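Beta-fructofuranosidase (Bifidobacterium adolescentis, PDB 6NOB) probably hydrolyses beta-fructofuranosides such as sucrose, as a member of glycoside hydrolase family 32. Local coordinates at residues T4-V9 against T66-G71; V73-Y78 against N94-D99; V524-D529 against L552-G557; D531-L536 against R617-G622; V289-L294 against E375-F380. One frame throughout, in Å; residues are numbered along the deposited sequence.

Interaction 1: residues T4-V9 against T66-G71; sequences TYSISV and TVAASG
Ile7 and Val67 form the tightly packed part of this antiparallel strand pair. Their side chains lie side by side and point the same way, with Ile7 CG1 3.9 Å from Val67 CB. In Ile7, CG1 sits between the backbone N and the carbonyl carbon (chi1 65°), which keeps it alongside the valine. Val9 CG2 adds a looser apolar touch on Val67 CG2 at 4.2 Å. Ile7 and Val67 are also a hydrogen-bonded pair, with Ile7 N 2.9 Å from Val67 O and Val67 N 2.8 Å from Ile7 O. Tyr5 and Ala69 form the next such pair. Ala69 N reaches Tyr5 O at 2.7 Å in a nearly straight bond (171°).

The face of Ser6, Ser8, Thr66 and Ala68 is more open and carries mainly hydroxyl side chains. Ser6 OG makes a weak hydrogen bond to Val67 O, 3.3 Å away. Near the start of strand 5-10, the hydroxyls Thr4 OG1 and Ser70 OG hydrogen-bond at 3.2 Å.

Strand 5-10 is an outermost strand of its four-stranded sheet, and strand 64-70 separates it from strand 30-34. Val67 packs on Leu17 and Leu19 of strand 16-23, in the second N-terminal sheet, and on Met95.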
# COMPACT_ATOMS: atom_id res chain seq x y z
N THR A 4 24.65 16.20 -23.22
CA THR A 4 23.62 15.57 -24.05
C THR A 4 23.64 14.05 -23.87
O THR A 4 24.60 13.38 -24.26
CB THR A 4 23.81 15.93 -25.54
OG1 THR A 4 23.36 17.27 -25.77
CG2 THR A 4 23.01 14.99 -26.43
N TYR A 5 22.59 13.52 -23.26
CA TYR A 5 22.44 12.09 -23.02
C TYR A 5 21.58 11.47 -24.12
O TYR A 5 20.58 12.06 -24.53
CB TYR A 5 21.81 11.83 -21.64
CG TYR A 5 21.98 10.42 -21.13
CD1 TYR A 5 23.24 9.92 -20.83
CD2 TYR A 5 20.88 9.59 -20.93
CE1 TYR A 5 23.41 8.63 -20.36
CE2 TYR A 5 21.04 8.30 -20.46
CZ TYR A 5 22.31 7.82 -20.17
OH TYR A 5 22.47 6.54 -19.70
N SER A 6 21.97 10.28 -24.58
CA SER A 6 21.35 9.68 -25.74
C SER A 6 21.18 8.18 -25.55
O SER A 6 22.07 7.51 -25.00
CB SER A 6 22.18 9.94 -27.00
OG SER A 6 21.35 10.01 -28.15
N ILE A 7 20.04 7.65 -26.00
CA ILE A 7 19.76 6.21 -25.98
C ILE A 7 19.08 5.82 -27.28
O ILE A 7 18.58 6.66 -28.03
CB ILE A 7 18.88 5.78 -24.78
CG1 ILE A 7 17.49 6.41 -24.89
CG2 ILE A 7 19.54 6.13 -23.46
CD1 ILE A 7 16.47 5.79 -23.95
N SER A 8 19.06 4.51 -27.54
CA SER A 8 18.39 3.93 -28.70
C SER A 8 17.26 3.03 -28.23
O SER A 8 17.43 2.26 -27.28
CB SER A 8 19.38 3.15 -29.57
OG SER A 8 18.97 3.16 -30.93
N VAL A 9 16.12 3.11 -28.91
CA VAL A 9 14.89 2.45 -28.47
C VAL A 9 14.21 1.81 -29.67
O VAL A 9 14.00 2.47 -30.69
CB VAL A 9 13.93 3.45 -27.78
CG1 VAL A 9 12.55 2.83 -27.61
CG2 VAL A 9 14.48 3.89 -26.44
N THR A 66 16.37 7.15 -31.95
CA THR A 66 17.37 7.69 -31.05
C THR A 66 16.74 8.81 -30.23
O THR A 66 16.22 9.77 -30.80
CB THR A 66 18.59 8.21 -31.82
OG1 THR A 66 19.26 7.11 -32.45
CG2 THR A 66 19.54 8.93 -30.89
N VAL A 67 16.79 8.68 -28.91
CA VAL A 67 16.23 9.67 -27.99
C VAL A 67 17.37 10.47 -27.39
O VAL A 67 18.33 9.89 -26.86
CB VAL A 67 15.38 9.00 -26.90
CG1 VAL A 67 14.62 10.05 -26.10
CG2 VAL A 67 14.42 7.98 -27.51
N ALA A 68 17.27 11.79 -27.46
CA ALA A 68 18.33 12.68 -27.03
C ALA A 68 17.79 13.67 -26.01
O ALA A 68 16.74 14.27 -26.22
CB ALA A 68 18.94 13.44 -28.21
N ALA A 69 18.51 13.82 -24.90
CA ALA A 69 18.17 14.78 -23.85
C ALA A 69 19.28 15.81 -23.72
O ALA A 69 20.46 15.49 -23.86
CB ALA A 69 17.95 14.08 -22.51
N SER A 70 18.89 17.06 -23.46
CA SER A 70 19.84 18.12 -23.20
C SER A 70 19.18 19.14 -22.30
O SER A 70 18.05 19.57 -22.57
CB SER A 70 20.33 18.77 -24.50
OG SER A 70 21.54 19.49 -24.31
N GLY A 71 19.87 19.53 -21.23
CA GLY A 71 19.31 20.43 -20.25
C GLY A 71 18.35 19.78 -19.28
O GLY A 71 17.75 20.49 -18.46

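Interaction 2: residues V73-Y78 against N94-D99; sequences VVRFGY and NMNPSD
Val74 and Met95 make one apolar part of the contact, with Val74 CB 3.8 Å from Met95 CB. Val73 CG2 makes another, resting on Pro97 CD at 3.6 Å. The same methyl lies over one face of the Arg75 guanidinium, near its rim.

The direct hydrogen bond comes from Arg75. Its chain bends at chi2 (-62°), and Arg75 CD passes 3.7 Å from Asn96 ND2. Arg75 NH1 then gives a bent bond to Asn96 OD1 at 3.2 Å. The oxygen lies near the guanidinium plane, but the two flat groups are turned 53° apart. Ser98 N reaches Asn96 OD1 at 3.1 Å from the opposite face of the amide. This second bond closes an Asx turn, laid over a type I beta turn from Asn96 to Asp99. A leucine in place of Asn96 would probably leave Arg75 NH1 without this acceptor and the Ser98 N-H without its turn partner. Asn94 OD1 takes Asn96 N in a second Asx turn just before.

A water links the backbones, accepting from Val74 N at 3.0 Å and donating to Met95 O at 2.7 Å.

Of the outside charges, Arg127 from strand 127-138 forms a salt bridge with Asp99 and also hydrogen-bonds Arg75 O.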
# COMPACT_ATOMS: atom_id res chain seq x y z
N VAL A 73 17.22 15.62 -17.30
CA VAL A 73 17.59 14.25 -16.99
C VAL A 73 16.32 13.45 -16.75
O VAL A 73 15.40 13.92 -16.07
CB VAL A 73 18.54 14.17 -15.78
CG1 VAL A 73 17.96 14.93 -14.59
CG2 VAL A 73 18.83 12.73 -15.40
N VAL A 74 16.24 12.27 -17.34
CA VAL A 74 15.05 11.42 -17.24
C VAL A 74 15.23 10.45 -16.08
O VAL A 74 16.29 9.84 -15.93
CB VAL A 74 14.80 10.67 -18.56
CG1 VAL A 74 13.58 9.77 -18.44
CG2 VAL A 74 14.63 11.66 -19.71
N ARG A 75 14.19 10.33 -15.25
CA ARG A 75 14.20 9.41 -14.12
C ARG A 75 13.31 8.19 -14.32
O ARG A 75 13.47 7.21 -13.58
CB ARG A 75 13.76 10.13 -12.84
CG ARG A 75 14.57 11.37 -12.51
CD ARG A 75 16.03 11.03 -12.28
NE ARG A 75 16.80 12.20 -11.89
CZ ARG A 75 18.13 12.24 -11.86
NH1 ARG A 75 18.84 11.18 -12.20
NH2 ARG A 75 18.75 13.36 -11.49
N PHE A 76 12.41 8.23 -15.29
CA PHE A 76 11.37 7.22 -15.44
C PHE A 76 10.81 7.33 -16.85
O PHE A 76 10.59 8.44 -17.34
CB PHE A 76 10.27 7.41 -14.39
CG PHE A 76 9.46 6.18 -14.10
CD1 PHE A 76 9.94 5.21 -13.23
CD2 PHE A 76 8.21 6.00 -14.67
CE1 PHE A 76 9.19 4.08 -12.95
CE2 PHE A 76 7.46 4.88 -14.39
CZ PHE A 76 7.95 3.91 -13.53
N GLY A 77 10.60 6.19 -17.49
CA GLY A 77 10.09 6.20 -18.85
C GLY A 77 9.51 4.86 -19.25
O GLY A 77 9.79 3.83 -18.63
N TYR A 78 8.69 4.89 -20.30
CA TYR A 78 8.11 3.66 -20.82
C TYR A 78 7.51 3.92 -22.20
O TYR A 78 7.14 5.06 -22.52
CB TYR A 78 7.05 3.08 -19.88
CG TYR A 78 6.00 4.08 -19.42
CD1 TYR A 78 4.91 4.39 -20.22
CD2 TYR A 78 6.09 4.68 -18.17
CE1 TYR A 78 3.95 5.29 -19.80
CE2 TYR A 78 5.13 5.58 -17.74
CZ TYR A 78 4.06 5.88 -18.56
OH TYR A 78 3.10 6.78 -18.15
N ASN A 94 14.71 2.91 -20.04
CA ASN A 94 15.71 3.40 -19.09
C ASN A 94 16.53 4.50 -19.75
O ASN A 94 17.41 4.24 -20.56
CB ASN A 94 16.61 2.25 -18.62
CG ASN A 94 17.81 2.74 -17.83
OD1 ASN A 94 17.77 3.77 -17.16
ND2 ASN A 94 18.91 1.99 -17.91
N MET A 95 16.23 5.75 -19.39
CA MET A 95 17.04 6.89 -19.80
C MET A 95 17.64 7.60 -18.59
O MET A 95 18.03 8.77 -18.68
CB MET A 95 16.21 7.87 -20.63
CG MET A 95 17.02 8.63 -21.66
SD MET A 95 16.01 9.60 -22.79
CE MET A 95 17.30 10.45 -23.71
N ASN A 96 17.73 6.90 -17.46
CA ASN A 96 18.32 7.46 -16.25
C ASN A 96 19.82 7.22 -16.26
O ASN A 96 20.24 6.06 -16.20
CB ASN A 96 17.68 6.85 -15.01
CG ASN A 96 17.93 7.66 -13.76
OD1 ASN A 96 18.93 8.38 -13.66
ND2 ASN A 96 17.03 7.54 -12.79
N PRO A 97 20.65 8.26 -16.32
CA PRO A 97 22.11 8.04 -16.33
C PRO A 97 22.63 7.35 -15.08
O PRO A 97 23.75 6.82 -15.11
CB PRO A 97 22.68 9.46 -16.46
CG PRO A 97 21.55 10.28 -17.03
CD PRO A 97 20.30 9.68 -16.48
N SER A 98 21.86 7.34 -13.99
CA SER A 98 22.28 6.67 -12.76
C SER A 98 21.99 5.17 -12.78
O SER A 98 22.65 4.42 -12.06
CB SER A 98 21.60 7.31 -11.55
OG SER A 98 21.94 8.68 -11.43
N ASP A 99 21.03 4.73 -13.59
CA ASP A 99 20.68 3.31 -13.69
C ASP A 99 21.56 2.65 -14.75
O ASP A 99 21.11 2.28 -15.84
CB ASP A 99 19.20 3.14 -13.99
CG ASP A 99 18.31 3.54 -12.82
OD1 ASP A 99 18.73 3.38 -11.66
OD2 ASP A 99 17.18 4.01 -13.07
O HOH W 1 18.29 11.34 -19.29

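Interaction 3: residues V524-D529 against L552-G557; sequences VHLADD and LQRTDG
The backbones of 524-529 and 552-557 come nearest at Asp529 and Gly557, whose CA atoms are 6.2 Å apart. Arg554 reaches across from 552-557 to 524-529. Its first two torsions are extended and it bends at chi3 (63°), which brings the guanidinium against the backbone of Asp528 and Asp529. NH2 of Arg554 gives a weak hydrogen bond to Asp528 O at 3.0 Å. The carbonyl carbon of Asp529 lies over one face of the guanidinium. Asp529 OD1 stands 3.5 Å from Arg554 NH1 in a salt bridge of charges alone, because the oxygen is well out of the guanidinium plane. Leu526 and Arg554 come from opposite directions, and Leu526 CD1 meets Arg554 NH2 at 3.7 Å.

Three waters bridge the segments. One accepts from Arg554 NH1 at 2.9 Å and donates to Asp529 OD1. A second donates to Asp529 OD2 and Gly557 O, and a third joins Asp529 O to Gly557 N.

Arg554 also holds Ala530 O through NE and Val580 O through NH1. Asp529 also forms a salt bridge with Arg581, and Asp528 OD2 hydrogen-bonds Lys623 N. This is the rim of the two-sheet C-terminal beta-sandwich typical of family 32, where a loop passes between the sheets.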
# COMPACT_ATOMS: atom_id res chain seq x y z
N VAL A 524 3.47 -25.23 9.27
CA VAL A 524 3.93 -26.01 10.41
C VAL A 524 2.77 -26.20 11.38
O VAL A 524 2.07 -25.23 11.71
CB VAL A 524 5.13 -25.33 11.11
CG1 VAL A 524 5.64 -26.20 12.25
CG2 VAL A 524 6.23 -25.05 10.11
N HIS A 525 2.59 -27.43 11.85
CA HIS A 525 1.54 -27.77 12.80
C HIS A 525 2.19 -28.18 14.12
O HIS A 525 2.95 -29.15 14.17
CB HIS A 525 0.66 -28.90 12.27
CG HIS A 525 -0.31 -28.46 11.22
ND1 HIS A 525 -1.45 -27.74 11.52
CD2 HIS A 525 -0.31 -28.61 9.88
CE1 HIS A 525 -2.11 -27.48 10.41
NE2 HIS A 525 -1.44 -28.00 9.40
N LEU A 526 1.87 -27.45 15.18
CA LEU A 526 2.39 -27.73 16.52
C LEU A 526 1.33 -28.45 17.34
O LEU A 526 0.13 -28.17 17.21
CB LEU A 526 2.81 -26.43 17.22
CG LEU A 526 3.86 -25.59 16.48
CD1 LEU A 526 4.00 -24.23 17.13
CD2 LEU A 526 5.19 -26.31 16.42
N ALA A 527 1.78 -29.37 18.19
CA ALA A 527 0.88 -30.22 18.96
C ALA A 527 0.58 -29.68 20.36
O ALA A 527 -0.28 -30.25 21.05
CB ALA A 527 1.46 -31.63 19.09
N ASP A 528 1.25 -28.62 20.79
CA ASP A 528 1.14 -28.17 22.17
C ASP A 528 1.50 -26.69 22.23
O ASP A 528 1.68 -26.03 21.20
CB ASP A 528 2.04 -29.01 23.08
CG ASP A 528 3.42 -29.22 22.49
OD1 ASP A 528 4.12 -28.21 22.25
OD2 ASP A 528 3.80 -30.39 22.26
N ASP A 529 1.61 -26.17 23.45
CA ASP A 529 1.94 -24.77 23.69
C ASP A 529 3.35 -24.59 24.23
O ASP A 529 3.65 -23.57 24.87
CB ASP A 529 0.92 -24.15 24.65
CG ASP A 529 0.73 -22.67 24.42
OD1 ASP A 529 0.25 -22.30 23.33
OD2 ASP A 529 1.07 -21.88 25.33
N LEU A 552 10.62 -16.66 14.40
CA LEU A 552 9.38 -16.77 15.14
C LEU A 552 9.67 -17.61 16.38
O LEU A 552 10.14 -18.75 16.25
CB LEU A 552 8.26 -17.40 14.31
CG LEU A 552 6.90 -17.32 15.00
CD1 LEU A 552 6.32 -15.91 14.91
CD2 LEU A 552 5.93 -18.35 14.43
N GLN A 553 9.41 -17.06 17.55
CA GLN A 553 9.80 -17.71 18.80
C GLN A 553 8.67 -17.63 19.80
O GLN A 553 8.05 -16.57 19.97
CB GLN A 553 11.07 -17.06 19.37
CG GLN A 553 11.49 -17.62 20.71
CD GLN A 553 12.90 -17.20 21.08
OE1 GLN A 553 13.65 -17.98 21.66
NE2 GLN A 553 13.26 -15.97 20.74
N ARG A 554 8.38 -18.75 20.45
CA ARG A 554 7.39 -18.81 21.51
C ARG A 554 8.09 -19.10 22.83
O ARG A 554 8.91 -20.01 22.91
CB ARG A 554 6.33 -19.88 21.24
CG ARG A 554 5.26 -19.95 22.32
CD ARG A 554 4.07 -20.78 21.87
NE ARG A 554 4.44 -22.16 21.61
CZ ARG A 554 3.64 -23.05 21.03
NH1 ARG A 554 2.42 -22.70 20.65
NH2 ARG A 554 4.06 -24.29 20.84
N THR A 555 7.76 -18.31 23.85
CA THR A 555 8.37 -18.45 25.17
C THR A 555 7.30 -18.20 26.22
O THR A 555 6.74 -17.10 26.28
CB THR A 555 9.54 -17.48 25.34
OG1 THR A 555 10.51 -17.73 24.32
CG2 THR A 555 10.18 -17.67 26.70
N ASP A 556 7.03 -19.21 27.04
CA ASP A 556 6.03 -19.13 28.11
C ASP A 556 4.68 -18.66 27.57
O ASP A 556 4.04 -17.76 28.10
CB ASP A 556 6.52 -18.23 29.24
CG ASP A 556 7.88 -18.63 29.77
OD1 ASP A 556 8.20 -19.84 29.74
OD2 ASP A 556 8.64 -17.74 30.21
N GLY A 557 4.26 -19.29 26.47
CA GLY A 557 2.95 -19.04 25.90
C GLY A 557 2.85 -17.83 25.00
O GLY A 557 1.81 -17.65 24.35
O HOH W 2 -0.39 -19.60 24.86
O HOH W 3 5.81 -21.77 25.41
O HOH W 4 0.86 -20.43 21.63

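Interaction 4: residues D531-L536 against R617-G622; sequences DAIMVL and RIASSG
Ile533 and Ala619 are paired on two antiparallel strands in the seven-stranded sheet of the C-terminal beta-sandwich. Their bonds run both ways, with Ile533 N 2.9 Å from Ala619 O and Ala619 N 3.0 Å from Ile533 O. Val535 and Arg617 make the next hydrogen-bonded pair. Their side chains lie alongside each other, Val535 CB 3.7 Å from Arg617 CB, before the arginine leads away to salt bridges with Asp510, Asp507 and Glu615. On the other face, Met534 CG lies beside Ile618 CG1 at 4.0 Å.

The pairing ends in a turn. Ser621 N gives a straight bond (166°) to Asp531 O at 2.8 Å, and Ser621 OG adds a weak one. Ser620 CB packs on Ala532 CB at 3.8 Å. Ser620 swings OG away from its own N (chi1 173°), and this OG accepts from Gly622 N at 2.9 Å in an ST turn. Replacing Ser620 by alanine would probably leave Gly622 N without this acceptor and the chain beyond the strand freer to shift.

Strand 532-540 is flanked by 614-620 and 547-555, and strand 510-515 lies beyond 614-620. Met534 and Ile618 both face Val524 of the opposing sheet.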
# COMPACT_ATOMS: atom_id res chain seq x y z
N ASP A 531 7.57 -24.17 24.47
CA ASP A 531 8.53 -23.24 23.89
C ASP A 531 9.04 -23.77 22.55
O ASP A 531 9.31 -24.96 22.40
CB ASP A 531 9.71 -23.02 24.84
CG ASP A 531 9.37 -22.08 25.98
OD1 ASP A 531 8.19 -21.66 26.08
OD2 ASP A 531 10.27 -21.76 26.78
N ALA A 532 9.18 -22.87 21.58
CA ALA A 532 9.59 -23.27 20.24
C ALA A 532 10.27 -22.09 19.56
O ALA A 532 10.08 -20.93 19.93
CB ALA A 532 8.41 -23.76 19.41
N ILE A 533 11.06 -22.41 18.53
CA ILE A 533 11.82 -21.41 17.78
C ILE A 533 11.84 -21.82 16.31
O ILE A 533 12.04 -22.99 15.98
CB ILE A 533 13.25 -21.25 18.34
CG1 ILE A 533 14.04 -20.24 17.51
CG2 ILE A 533 13.97 -22.59 18.40
CD1 ILE A 533 15.00 -19.42 18.33
N MET A 534 11.62 -20.84 15.43
CA MET A 534 11.68 -21.05 13.99
C MET A 534 12.59 -19.99 13.39
O MET A 534 12.24 -18.81 13.34
CB MET A 534 10.28 -20.98 13.37
CG MET A 534 9.44 -22.23 13.58
SD MET A 534 7.73 -22.05 13.01
CE MET A 534 7.97 -21.96 11.23
N VAL A 535 13.77 -20.41 12.93
CA VAL A 535 14.69 -19.52 12.23
C VAL A 535 14.19 -19.39 10.79
O VAL A 535 14.24 -20.34 10.02
CB VAL A 535 16.13 -20.06 12.27
CG1 VAL A 535 17.05 -19.17 11.44
CG2 VAL A 535 16.62 -20.16 13.70
N LEU A 536 13.71 -18.20 10.44
CA LEU A 536 13.11 -17.99 9.13
C LEU A 536 14.12 -17.51 8.09
O LEU A 536 14.06 -17.94 6.93
CB LEU A 536 11.96 -16.99 9.23
CG LEU A 536 10.93 -17.23 10.34
CD1 LEU A 536 9.85 -16.15 10.32
CD2 LEU A 536 10.32 -18.61 10.23
N ARG A 617 14.62 -23.34 9.88
CA ARG A 617 15.03 -24.20 10.98
C ARG A 617 13.92 -24.20 12.02
O ARG A 617 13.45 -23.13 12.43
CB ARG A 617 16.35 -23.72 11.59
CG ARG A 617 17.01 -24.70 12.54
CD ARG A 617 18.47 -24.33 12.78
NE ARG A 617 19.31 -24.66 11.63
CZ ARG A 617 20.07 -25.75 11.55
NH1 ARG A 617 20.09 -26.62 12.55
NH2 ARG A 617 20.81 -25.97 10.47
N ILE A 618 13.50 -25.39 12.45
CA ILE A 618 12.35 -25.56 13.33
C ILE A 618 12.76 -26.45 14.50
O ILE A 618 13.34 -27.52 14.30
CB ILE A 618 11.14 -26.16 12.59
CG1 ILE A 618 10.78 -25.30 11.38
CG2 ILE A 618 9.95 -26.29 13.53
CD1 ILE A 618 9.94 -26.03 10.36
N ALA A 619 12.44 -26.00 15.71
CA ALA A 619 12.70 -26.77 16.92
C ALA A 619 11.64 -26.42 17.95
O ALA A 619 11.17 -25.28 18.01
CB ALA A 619 14.10 -26.51 17.48
N SER A 620 11.28 -27.41 18.76
CA SER A 620 10.26 -27.23 19.79
C SER A 620 10.59 -28.11 20.99
O SER A 620 11.07 -29.23 20.83
CB SER A 620 8.86 -27.57 19.25
OG SER A 620 7.89 -27.56 20.28
N SER A 621 10.35 -27.56 22.19
CA SER A 621 10.41 -28.36 23.41
C SER A 621 9.24 -29.33 23.50
O SER A 621 9.31 -30.30 24.27
CB SER A 621 10.40 -27.45 24.64
OG SER A 621 11.36 -26.41 24.54
N GLY A 622 8.18 -29.09 22.75
CA GLY A 622 7.06 -30.00 22.59
C GLY A 622 7.20 -30.85 21.35
O GLY A 622 8.31 -31.22 20.95

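Interaction 5: residues V289-L294 against E375-F380; sequences VTATNL and ECPDLF
Val289 turns CG1 anti to its carbonyl carbon (chi1 -68°), and Leu379 turns CG anti to its backbone N (chi1 -173°). These torsions bring Val289 CG1 to 3.6 Å from Leu379 CB, and Leu379 CD2 touches the same methyl at 3.8 Å. The two side chains cross at about a right angle. The other valine branch, CG2, lies 4.0 Å from Pro377 CB and close to the backbone N of Asp378.

The proline ring fills the next position. Its CD meets Ala291 CB at 3.7 Å, and its CG reaches the backbone between Thr290 and Ala291, with Ala291 N 3.7 Å away. Ala291 CB also faces Glu375 N at 3.8 Å. The two strands belong to different sheets of the five-bladed propeller of this family, and their axes here come no closer than 6.4 Å.

Glu375, Cys376 and Asp378 point CB away from strand 289-294. Glu375 forms a salt bridge with Arg268, Cys376 N hydrogen-bonds Asp269 OD2, and Asp378 OD2 hydrogen-bonds Ser440 OG. The Glu-Cys sequence matches a family 32 motif whose glutamate is the acid/base in relatives, and Glu375 probably corresponds to it. A bound PEG fragment lies beside it.

The contact itself is apolar, so it depends on shape. Methyls and a proline ring hold one side of 375-380, while its polar groups are turned to other partners.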
# COMPACT_ATOMS: atom_id res chain seq x y z
N VAL A 289 -15.93 7.29 4.11
CA VAL A 289 -15.17 7.60 5.31
C VAL A 289 -13.93 8.37 4.90
O VAL A 289 -13.33 8.11 3.85
CB VAL A 289 -14.80 6.34 6.11
CG1 VAL A 289 -16.04 5.70 6.71
CG2 VAL A 289 -14.06 5.34 5.23
N THR A 290 -13.55 9.35 5.72
CA THR A 290 -12.33 10.11 5.52
C THR A 290 -11.56 10.14 6.83
O THR A 290 -12.13 10.01 7.92
CB THR A 290 -12.62 11.54 5.03
OG1 THR A 290 -13.79 12.04 5.68
CG2 THR A 290 -12.85 11.55 3.53
N ALA A 291 -10.24 10.29 6.73
CA ALA A 291 -9.35 10.28 7.88
C ALA A 291 -9.03 11.71 8.29
O ALA A 291 -8.52 12.50 7.49
CB ALA A 291 -8.07 9.52 7.55
N THR A 292 -9.33 12.04 9.55
CA THR A 292 -9.04 13.37 10.09
C THR A 292 -8.96 13.26 11.61
O THR A 292 -8.86 12.16 12.17
CB THR A 292 -10.08 14.40 9.65
OG1 THR A 292 -9.67 15.70 10.07
CG2 THR A 292 -11.44 14.08 10.25
N ASN A 293 -9.00 14.41 12.28
CA ASN A 293 -9.09 14.48 13.73
C ASN A 293 -10.11 15.55 14.09
O ASN A 293 -10.34 16.49 13.33
CB ASN A 293 -7.73 14.79 14.38
CG ASN A 293 -7.04 16.00 13.76
OD1 ASN A 293 -6.24 15.86 12.84
ND2 ASN A 293 -7.35 17.18 14.27
N LEU A 294 -10.73 15.40 15.25
CA LEU A 294 -11.76 16.33 15.70
C LEU A 294 -11.48 16.77 17.12
O LEU A 294 -10.80 16.06 17.88
CB LEU A 294 -13.16 15.68 15.62
CG LEU A 294 -13.69 15.44 14.20
CD1 LEU A 294 -14.99 14.64 14.23
CD2 LEU A 294 -13.89 16.76 13.47
N GLU A 375 -5.05 7.69 9.07
CA GLU A 375 -4.65 7.60 7.68
C GLU A 375 -5.26 6.33 7.08
O GLU A 375 -5.35 5.31 7.76
CB GLU A 375 -3.12 7.59 7.52
CG GLU A 375 -2.50 8.98 7.58
CD GLU A 375 -1.07 9.02 7.07
OE1 GLU A 375 -0.27 8.13 7.46
OE2 GLU A 375 -0.73 9.94 6.30
N CYS A 376 -5.69 6.43 5.83
CA CYS A 376 -6.22 5.32 5.05
C CYS A 376 -7.34 4.58 5.77
O CYS A 376 -7.16 3.42 6.17
CB CYS A 376 -5.09 4.35 4.68
SG CYS A 376 -3.76 5.12 3.73
N PRO A 377 -8.50 5.20 5.95
CA PRO A 377 -9.61 4.52 6.62
C PRO A 377 -10.36 3.61 5.66
O PRO A 377 -10.17 3.64 4.44
CB PRO A 377 -10.50 5.68 7.07
CG PRO A 377 -10.31 6.70 6.00
CD PRO A 377 -8.86 6.57 5.55
N ASP A 378 -11.23 2.78 6.24
CA ASP A 378 -12.07 1.88 5.46
C ASP A 378 -13.23 1.45 6.34
O ASP A 378 -13.06 1.24 7.55
CB ASP A 378 -11.28 0.66 4.97
CG ASP A 378 -11.87 0.05 3.71
OD1 ASP A 378 -13.05 0.33 3.41
OD2 ASP A 378 -11.16 -0.71 3.02
N LEU A 379 -14.41 1.33 5.74
CA LEU A 379 -15.61 0.93 6.45
C LEU A 379 -16.38 -0.03 5.56
O LEU A 379 -16.76 0.34 4.44
CB LEU A 379 -16.47 2.13 6.83
CG LEU A 379 -17.68 1.87 7.73
CD1 LEU A 379 -17.24 1.46 9.12
CD2 LEU A 379 -18.58 3.09 7.78
N PHE A 380 -16.59 -1.25 6.04
CA PHE A 380 -17.27 -2.27 5.25
C PHE A 380 -17.94 -3.25 6.19
O PHE A 380 -17.78 -3.18 7.42
CB PHE A 380 -16.29 -2.99 4.31
CG PHE A 380 -15.11 -3.58 5.02
CD1 PHE A 380 -15.15 -4.87 5.53
CD2 PHE A 380 -13.94 -2.84 5.18
CE1 PHE A 380 -14.06 -5.41 6.19
CE2 PHE A 380 -12.85 -3.38 5.84
CZ PHE A 380 -12.91 -4.66 6.34

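In the fold
Interaction 5 is the buried contact, apolar packing between two sheets of the propeller. Interactions 3 and 4 are surface contacts at the far C-terminal sandwich. Their centres are 7 Å apart and they share a sheet, since strand 532-540 lies next to 547-555. Interaction 4 is regular strand pairing, whereas interaction 3 uses an arginine, carboxylates and waters at the sandwich rim. Interactions 1 and 2 are partly buried and sit together in the N-terminal region, centres 10 Å apart. Met95 and Pro97 of interaction 2 pack against Tyr5 and Ile7 of interaction 1. Strand ladders therefore dominate 1 and 4, interaction 2 mixes apolar packing with an arginine-asparagine bond, and interaction 3 relies on charges and waters.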